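Local atomic coordinates of glycoside hydrolase family 31 (Trueperella pyogenes, PDB entry 5I0F), a protein that degrades cycloalternan, a cyclic glucose oligosaccharide, probably by a retaining glycoside hydrolase mechanism that passes through a covalent glycosyl-enzyme intermediate. Residues A23-A27 with L126-W131. Residues are numbered along the deposited sequence; the frame is centred on the assembly and turned at random.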
loop_
_atom_site.group_PDB
_atom_site.type_symbol
_atom_site.label_atom_id
_atom_site.label_comp_id
_atom_site.label_asym_id
_atom_site.label_seq_id
_atom_site.Cartn_x
_atom_site.Cartn_y
_atom_site.Cartn_z
ATOM N N ALA A 23 9.467 22.291 -6.167
ATOM C CA ALA A 23 8.212 22.903 -5.719
ATOM C C ALA A 23 8.454 23.893 -4.593
ATOM O O ALA A 23 7.698 24.836 -4.474
ATOM C CB ALA A 23 7.208 21.845 -5.275
ATOM N N ILE A 24 9.475 23.630 -3.768
ATOM C CA ILE A 24 10.019 24.578 -2.770
ATOM C C ILE A 24 11.349 25.093 -3.357
ATOM O O ILE A 24 12.368 24.384 -3.301
ATOM C CB ILE A 24 10.265 23.890 -1.396
ATOM C CG1 ILE A 24 8.961 23.305 -0.818
ATOM C CG2 ILE A 24 10.939 24.841 -0.401
ATOM C CD1 ILE A 24 7.861 24.320 -0.552
ATOM N N PRO A 25 11.344 26.311 -3.952
ATOM C CA PRO A 25 12.550 26.811 -4.615
ATOM C C PRO A 25 13.756 26.970 -3.674
ATOM O O PRO A 25 13.596 27.412 -2.526
ATOM C CB PRO A 25 12.106 28.172 -5.169
ATOM C CG PRO A 25 10.629 28.042 -5.325
ATOM C CD PRO A 25 10.203 27.221 -4.154
ATOM N N ILE A 26 14.942 26.587 -4.165
ATOM C CA ILE A 26 16.183 26.657 -3.400
ATOM C C ILE A 26 17.113 27.659 -4.091
ATOM O O ILE A 26 17.416 27.518 -5.273
ATOM C CB ILE A 26 16.836 25.256 -3.234
ATOM C CG1 ILE A 26 15.897 24.368 -2.402
ATOM C CG2 ILE A 26 18.197 25.360 -2.555
ATOM C CD1 ILE A 26 16.418 22.972 -2.125
ATOM N N ALA A 27 17.545 28.671 -3.335
ATOM C CA ALA A 27 18.487 29.684 -3.835
ATOM C C ALA A 27 19.763 29.036 -4.358
ATOM O O ALA A 27 20.261 28.066 -3.775
ATOM C CB ALA A 27 18.832 30.680 -2.735
ATOM N N LEU A 126 7.446 34.215 -4.677
ATOM C CA LEU A 126 8.662 33.431 -4.785
ATOM C C LEU A 126 9.537 33.757 -3.569
ATOM O O LEU A 126 10.008 34.900 -3.420
ATOM C CB LEU A 126 9.389 33.764 -6.085
ATOM C CG LEU A 126 10.697 33.022 -6.382
ATOM C CD1 LEU A 126 10.488 31.519 -6.342
ATOM C CD2 LEU A 126 11.264 33.457 -7.722
ATOM N N THR A 127 9.712 32.778 -2.681
ATOM C CA THR A 127 10.519 32.952 -1.468
ATOM C C THR A 127 11.539 31.826 -1.401
ATOM O O THR A 127 11.270 30.775 -0.823
ATOM C CB THR A 127 9.669 32.961 -0.200
ATOM O OG1 THR A 127 8.906 31.759 -0.136
ATOM C CG2 THR A 127 8.720 34.137 -0.194
ATOM N N PRO A 128 12.713 32.036 -2.012
ATOM C CA PRO A 128 13.730 31.002 -2.048
ATOM C C PRO A 128 14.201 30.576 -0.657
ATOM O O PRO A 128 14.233 31.388 0.281
ATOM C CB PRO A 128 14.876 31.645 -2.826
ATOM C CG PRO A 128 14.247 32.724 -3.619
ATOM C CD PRO A 128 13.114 33.230 -2.775
ATOM N N SER A 129 14.539 29.295 -0.559
ATOM C CA SER A 129 15.013 28.680 0.648
ATOM C C SER A 129 16.514 28.400 0.564
ATOM O O SER A 129 17.090 28.350 -0.526
ATOM C CB SER A 129 14.271 27.354 0.890
ATOM O OG SER A 129 12.907 27.578 1.220
ATOM N N HIS A 130 17.131 28.242 1.729
ATOM C CA HIS A 130 18.525 27.813 1.842
ATOM C C HIS A 130 18.674 26.914 3.059
ATOM O O HIS A 130 17.851 26.957 3.978
ATOM C CB HIS A 130 19.485 29.013 1.908
ATOM C CG HIS A 130 19.389 29.816 3.169
ATOM N ND1 HIS A 130 18.430 30.785 3.364
ATOM C CD2 HIS A 130 20.146 29.811 4.291
ATOM C CE1 HIS A 130 18.592 31.338 4.551
ATOM N NE2 HIS A 130 19.629 30.766 5.132
ATOM N N TRP A 131 19.715 26.099 3.046
ATOM C CA TRP A 131 19.999 25.191 4.159
ATOM C C TRP A 131 20.805 25.919 5.227
ATOM O O TRP A 131 21.821 26.535 4.931
ATOM C CB TRP A 131 20.740 23.933 3.684
ATOM C CG TRP A 131 19.910 23.018 2.852
ATOM C CD1 TRP A 131 19.955 22.881 1.488
ATOM C CD2 TRP A 131 18.905 22.101 3.308
ATOM N NE1 TRP A 131 19.053 21.951 1.074
ATOM C CE2 TRP A 131 18.389 21.451 2.162
ATOM C CE3 TRP A 131 18.396 21.756 4.569
ATOM C CZ2 TRP A 131 17.384 20.467 2.241
ATOM C CZ3 TRP A 131 17.396 20.779 4.647
ATOM C CH2 TRP A 131 16.901 20.149 3.484
HETATM O O HOH W 1 11.372 28.077 -1.048
#
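Ile26 lies against Ser129, whose backbone N and O bond the residues on either side of Ile26. Ser129 N donates to Pro25 O (2.9 Å), and Ala27 N donates to Ser129 O (2.9 Å). Ser129 O also receives a CA-H...O contact from Ile26 CA at 3.5 Å. One water extends the polar network: it donates to Pro25 O and Thr127 O and accepts from Ser129 OG. Pro25 O thus takes two donors, the amide and the water. Ser129 OG stands beside its own backbone N (chi1 -69°), which brings it within range of the water, while Ile24 CG2 packs on the hydroxyl at 3.7 Å.

The two apolar pairs use Leu126 and Pro128, before Ser129. Leu126, its CG anti to the backbone N (chi1 -180°), brings CD1 to 3.6 Å from CG of the Pro25 ring; Leu31 of strand 31-37 touches both residues. Ala27 CB meets Pro128 CB at 4.1 Å. Past Ser129, Ile26 CD1 makes a looser, oblique approach to Trp131 NE1. Lys164 makes a cation-pi contact with the same indole.

Pairing at one residue, with no further ladder, makes this an isolated beta bridge with the hydrogen-bond pattern of a parallel pair, although the segments run 74° apart. It ties the loop between strands 20-21 and 31-37 of the N-terminal beta domain to the linker from strand 118-126 into strand 130-132, an outermost strand of the next antiparallel sheet.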